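Local coordinates for coelenterazine-binding protein with bound coelenterazine (PDB 2HQ8), which binds the luciferin coelenterazine and, when calcium is bound, makes it available for reaction with luciferase and oxygen, at residues G29-E34 with L68-G73; D35-A40 with E60-A65. All blocks are in the same frame, centred on the assembly; numbering follows the deposited sequence.

Both contacts join the first EF-hand to the second, and their centres lie about 9 Å apart. Both segments of interaction 2 fall between those of interaction 1 in the sequence. Both use helix 33-46: its first turn meets the loop 68-73 in interaction 1, and residues 35-40 pack on helix 51-67 in interaction 2. The two meet directly where Leu70 CD1 lies 3.6 Å from Tyr36 CE1. They also share one calcium ion, bound by Phe30 O from interaction 1 and by the carboxylate of Asp35 from interaction 2. The exiting helix of the first calcium loop is thus tied to the second EF-hand at two neighbouring levels.

Interaction 1 (G29-E34 with L68-G73); sequences GFISRE and LGLAPG. With CA (calcium ion), chain D.
Arg33 and Leu70 join the start of helix 33-46 to the loop that follows helix 51-67, in a partly buried contact that is part polar and part apolar. The main polar link runs from Arg33 NH1 to the carbonyl Leu70 O at 2.9 Å. The N-H points fairly straight at the oxygen (158°), and the oxygen lies close to the guanidinium plane. The donor is tilted from the carbonyl plane. Arg33 CG sits between the backbone N and the carbonyl carbon (chi1 69°), and a bend at chi3 (-68°) turns the chain so that its head reaches this oxygen. Pro72 CG lies over one face of the guanidinium and is 4.0 Å from Arg33 CD. NH1 also makes a salt bridge with Asp66 on helix 51-67. With an alanine in its place, Asp66 is likely to lose its charged mate and Leu70 O its N-H donor, with a gap beside Pro72.

Segment 29-34 belongs to the calcium loop of the first EF-hand and its exiting helix. Strand 30-31 pairs antiparallel with strand 76-77, the short sheet that couples paired EF-hands. Phe30 O binds the calcium ion at 2.3 Å. Water 1, also a ligand, donates to Ser32 OG at the N-cap position. That hydroxyl in turn donates to Glu34 OE1 at 2.6 Å, on the anti side of the carboxylate.

Leu70 is the centre of an inverse gamma turn, just beyond the Schellman motif at Gly69. Its side chain points at segment 29-34. The branch CD1 meets Ile31 CG2 at 3.9 Å. The same CD1 also lies near the carbonyl carbon of Ser32. Water 2 bridges the segments: it accepts from Arg33 N at 2.8 Å and donates to Ala71 O at 2.7 Å.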
# COMPACT_ATOMS: atom_id res chain seq x y z
N GLY A 29 0.48 12.48 11.96
CA GLY A 29 -0.71 12.95 11.23
C GLY A 29 -0.37 13.54 9.86
O GLY A 29 -1.20 14.18 9.21
N PHE A 30 0.86 13.28 9.42
CA PHE A 30 1.37 13.65 8.11
C PHE A 30 2.02 12.46 7.40
O PHE A 30 2.46 11.49 8.03
CB PHE A 30 2.45 14.72 8.26
CG PHE A 30 1.92 16.03 8.74
CD1 PHE A 30 1.42 16.96 7.83
CD2 PHE A 30 1.87 16.32 10.10
CE1 PHE A 30 0.89 18.20 8.26
CE2 PHE A 30 1.33 17.53 10.55
CZ PHE A 30 0.84 18.48 9.62
N ILE A 31 2.11 12.60 6.08
CA ILE A 31 2.84 11.69 5.21
C ILE A 31 4.11 12.43 4.75
O ILE A 31 4.01 13.53 4.22
CB ILE A 31 2.01 11.33 3.95
CG1 ILE A 31 0.70 10.61 4.31
CG2 ILE A 31 2.88 10.49 2.95
CD1 ILE A 31 0.87 9.48 5.30
N SER A 32 5.26 11.79 4.95
CA SER A 32 6.57 12.31 4.60
C SER A 32 7.52 11.16 4.25
O SER A 32 7.21 9.94 4.45
CB SER A 32 7.12 13.17 5.76
OG SER A 32 7.51 12.38 6.89
N ARG A 33 8.71 11.51 3.74
CA ARG A 33 9.65 10.44 3.42
C ARG A 33 10.07 9.62 4.63
O ARG A 33 10.39 8.45 4.49
CB ARG A 33 10.87 11.01 2.70
CG ARG A 33 11.76 11.88 3.55
CD ARG A 33 12.79 12.61 2.64
NE ARG A 33 13.78 11.72 2.04
CZ ARG A 33 13.82 11.34 0.75
NH1 ARG A 33 12.89 11.70 -0.11
NH2 ARG A 33 14.81 10.56 0.33
N GLU A 34 10.06 10.23 5.82
CA GLU A 34 10.29 9.53 7.08
C GLU A 34 9.40 8.30 7.25
O GLU A 34 9.87 7.26 7.77
CB GLU A 34 10.07 10.47 8.27
CG GLU A 34 11.19 11.58 8.42
CD GLU A 34 11.03 12.82 7.51
OE1 GLU A 34 10.03 13.00 6.80
OE2 GLU A 34 11.98 13.62 7.49
N LEU A 68 7.02 10.26 -5.55
CA LEU A 68 5.80 10.91 -5.05
C LEU A 68 5.99 12.38 -4.69
O LEU A 68 5.02 13.08 -4.34
CB LEU A 68 5.23 10.14 -3.85
CG LEU A 68 4.64 8.76 -4.15
CD1 LEU A 68 4.36 8.12 -2.83
CD2 LEU A 68 3.32 8.88 -4.94
N GLY A 69 7.23 12.86 -4.75
CA GLY A 69 7.54 14.24 -4.43
C GLY A 69 7.72 14.51 -2.93
O GLY A 69 7.58 15.65 -2.50
N LEU A 70 8.04 13.49 -2.14
CA LEU A 70 8.20 13.67 -0.71
C LEU A 70 9.67 13.92 -0.43
O LEU A 70 10.37 13.09 0.16
CB LEU A 70 7.67 12.45 0.06
CG LEU A 70 6.17 12.16 -0.16
CD1 LEU A 70 5.87 10.81 0.50
CD2 LEU A 70 5.27 13.26 0.41
N ALA A 71 10.14 15.08 -0.90
CA ALA A 71 11.51 15.50 -0.68
C ALA A 71 11.69 15.80 0.82
O ALA A 71 10.70 15.90 1.54
CB ALA A 71 11.78 16.75 -1.49
N PRO A 72 12.94 15.93 1.27
CA PRO A 72 13.19 16.23 2.68
C PRO A 72 12.45 17.50 3.08
O PRO A 72 12.39 18.47 2.31
CB PRO A 72 14.72 16.39 2.76
CG PRO A 72 15.20 15.60 1.60
CD PRO A 72 14.21 15.86 0.52
N GLY A 73 11.81 17.45 4.25
CA GLY A 73 11.04 18.57 4.73
C GLY A 73 9.65 18.75 4.17
O GLY A 73 8.95 19.65 4.58
CA CA D . 4.16 10.55 9.25
O HOH W 1 5.61 12.38 8.73
O HOH W 2 9.04 14.20 2.91

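Interaction 2 (D35-A40 with E60-A65). With CA (calcium ion), chain D.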
# COMPACT_ATOMS: atom_id res chain seq x y z
N ASP A 35 8.12 8.42 6.84
CA ASP A 35 7.17 7.28 6.82
C ASP A 35 7.65 6.13 5.91
O ASP A 35 7.68 4.97 6.33
CB ASP A 35 5.76 7.72 6.40
CG ASP A 35 5.15 8.71 7.38
OD1 ASP A 35 5.08 8.35 8.58
OD2 ASP A 35 4.75 9.83 6.97
N TYR A 36 7.94 6.45 4.67
CA TYR A 36 8.50 5.46 3.74
C TYR A 36 9.75 4.81 4.29
O TYR A 36 9.88 3.59 4.22
CB TYR A 36 8.72 6.06 2.33
CG TYR A 36 7.40 6.21 1.64
CD1 TYR A 36 6.52 7.24 1.98
CD2 TYR A 36 6.98 5.29 0.67
CE1 TYR A 36 5.29 7.37 1.40
CE2 TYR A 36 5.74 5.43 0.05
CZ TYR A 36 4.90 6.48 0.43
OH TYR A 36 3.67 6.62 -0.14
N GLU A 37 10.64 5.60 4.88
CA GLU A 37 11.87 5.03 5.45
C GLU A 37 11.56 4.08 6.60
O GLU A 37 12.09 2.95 6.67
CB GLU A 37 12.80 6.13 5.93
CG GLU A 37 14.16 5.54 6.32
CD GLU A 37 15.08 6.55 6.98
OE1 GLU A 37 14.57 7.56 7.55
OE2 GLU A 37 16.30 6.29 6.97
N LEU A 38 10.65 4.48 7.47
CA LEU A 38 10.30 3.64 8.61
C LEU A 38 9.62 2.32 8.21
O LEU A 38 9.86 1.29 8.84
CB LEU A 38 9.42 4.39 9.59
CG LEU A 38 9.06 3.67 10.89
CD1 LEU A 38 10.30 3.10 11.58
CD2 LEU A 38 8.23 4.61 11.77
N ILE A 39 8.80 2.36 7.17
CA ILE A 39 8.11 1.15 6.68
C ILE A 39 9.20 0.18 6.21
O ILE A 39 9.11 -1.02 6.51
CB ILE A 39 7.11 1.50 5.54
CG1 ILE A 39 5.92 2.31 6.05
CG2 ILE A 39 6.63 0.22 4.81
CD1 ILE A 39 5.04 2.87 4.88
N ALA A 40 10.21 0.69 5.51
CA ALA A 40 11.32 -0.15 4.99
C ALA A 40 12.15 -0.74 6.14
O ALA A 40 12.55 -1.94 6.10
CB ALA A 40 12.21 0.67 4.03
N GLU A 60 14.87 1.56 -1.97
CA GLU A 60 13.71 1.42 -2.87
C GLU A 60 12.53 2.23 -2.35
O GLU A 60 11.87 2.91 -3.10
CB GLU A 60 13.33 -0.05 -3.04
CG GLU A 60 14.20 -0.80 -4.05
CD GLU A 60 13.98 -2.31 -3.98
OE1 GLU A 60 12.81 -2.71 -3.89
OE2 GLU A 60 15.00 -3.07 -3.98
N PHE A 61 12.27 2.14 -1.04
CA PHE A 61 11.16 2.89 -0.47
C PHE A 61 11.37 4.39 -0.60
O PHE A 61 10.44 5.12 -0.89
CB PHE A 61 10.92 2.50 0.97
CG PHE A 61 10.00 1.33 1.11
CD1 PHE A 61 10.48 0.03 0.99
CD2 PHE A 61 8.64 1.54 1.37
CE1 PHE A 61 9.60 -1.09 1.10
CE2 PHE A 61 7.73 0.43 1.48
CZ PHE A 61 8.23 -0.88 1.35
N LEU A 62 12.61 4.83 -0.40
CA LEU A 62 12.93 6.25 -0.51
C LEU A 62 12.79 6.72 -1.95
O LEU A 62 12.41 7.86 -2.17
CB LEU A 62 14.33 6.56 0.04
CG LEU A 62 14.45 6.46 1.56
CD1 LEU A 62 15.92 6.62 1.95
CD2 LEU A 62 13.53 7.43 2.32
N ARG A 63 13.10 5.84 -2.90
CA ARG A 63 12.91 6.16 -4.32
C ARG A 63 11.44 6.40 -4.63
O ARG A 63 11.09 7.32 -5.37
CB ARG A 63 13.52 5.08 -5.23
CG ARG A 63 13.47 5.39 -6.70
CD ARG A 63 14.84 5.83 -7.18
NE ARG A 63 15.70 4.69 -7.50
CZ ARG A 63 15.67 4.02 -8.66
NH1 ARG A 63 14.80 4.34 -9.61
NH2 ARG A 63 16.50 3.01 -8.84
N VAL A 64 10.56 5.59 -4.04
CA VAL A 64 9.13 5.79 -4.17
C VAL A 64 8.75 7.15 -3.55
O VAL A 64 8.02 7.93 -4.17
CB VAL A 64 8.34 4.65 -3.50
CG1 VAL A 64 6.83 4.94 -3.52
CG2 VAL A 64 8.65 3.34 -4.21
N ALA A 65 9.27 7.43 -2.36
CA ALA A 65 9.03 8.75 -1.76
C ALA A 65 9.43 9.86 -2.73
O ALA A 65 8.67 10.80 -2.96
CB ALA A 65 9.76 8.89 -0.45
CA CA D . 4.16 10.55 9.25
O HOH W 1 5.61 12.38 8.73
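Tyr36 and Phe61 lead the packing of helix 33-46 against helix 51-67. The short segments run nearly antiparallel, at 158°, and their axes approach to 8.4 Å. This is the exiting helix of the first EF-hand against the second EF-hand.

The aromatic contacts come first. The two side chains cross at about a right angle, with Tyr36 CD2 4.2 Å from Phe61 CD2. Phe61 CB also rests 3.6 Å from the backbone Tyr36 O. Ala40 CA lies over one face of the Phe61 ring, toward its rim, and Ala40 CB is 3.6 Å from Phe61 CD1. Ile39 sends its CG2 branch, which is anti to the backbone N, to Phe61 CE2 at 3.5 Å.

Aliphatic groups fill in around Tyr36. Val64 CG1 touches Tyr36 CE2 at 3.8 Å, and Ala65 CB packs against the CB and CG of the tyrosine. To one side, Leu62 CD2 meets Glu37 CB at 3.9 Å. Val64 and Phe61 also touch helix 94-111, which places this interface against the other half of the protein.

The polar groups sit at the margins. Glu37 OE2, on an extended chain, reaches Arg58, on helix 51-67 just before this segment, in a salt bridge that also links the two helices. Asp35 takes no part in the packing and binds the calcium ion through both OD1 and OD2, alongside Asp24, Thr26, Asp28 and Phe30.

Between the two segments the contact is van der Waals packing, mostly of apolar groups, with the Glu37-Arg58 salt bridge beside it. A buried, largely apolar face thus holds the helix that carries the Asp35 ligand.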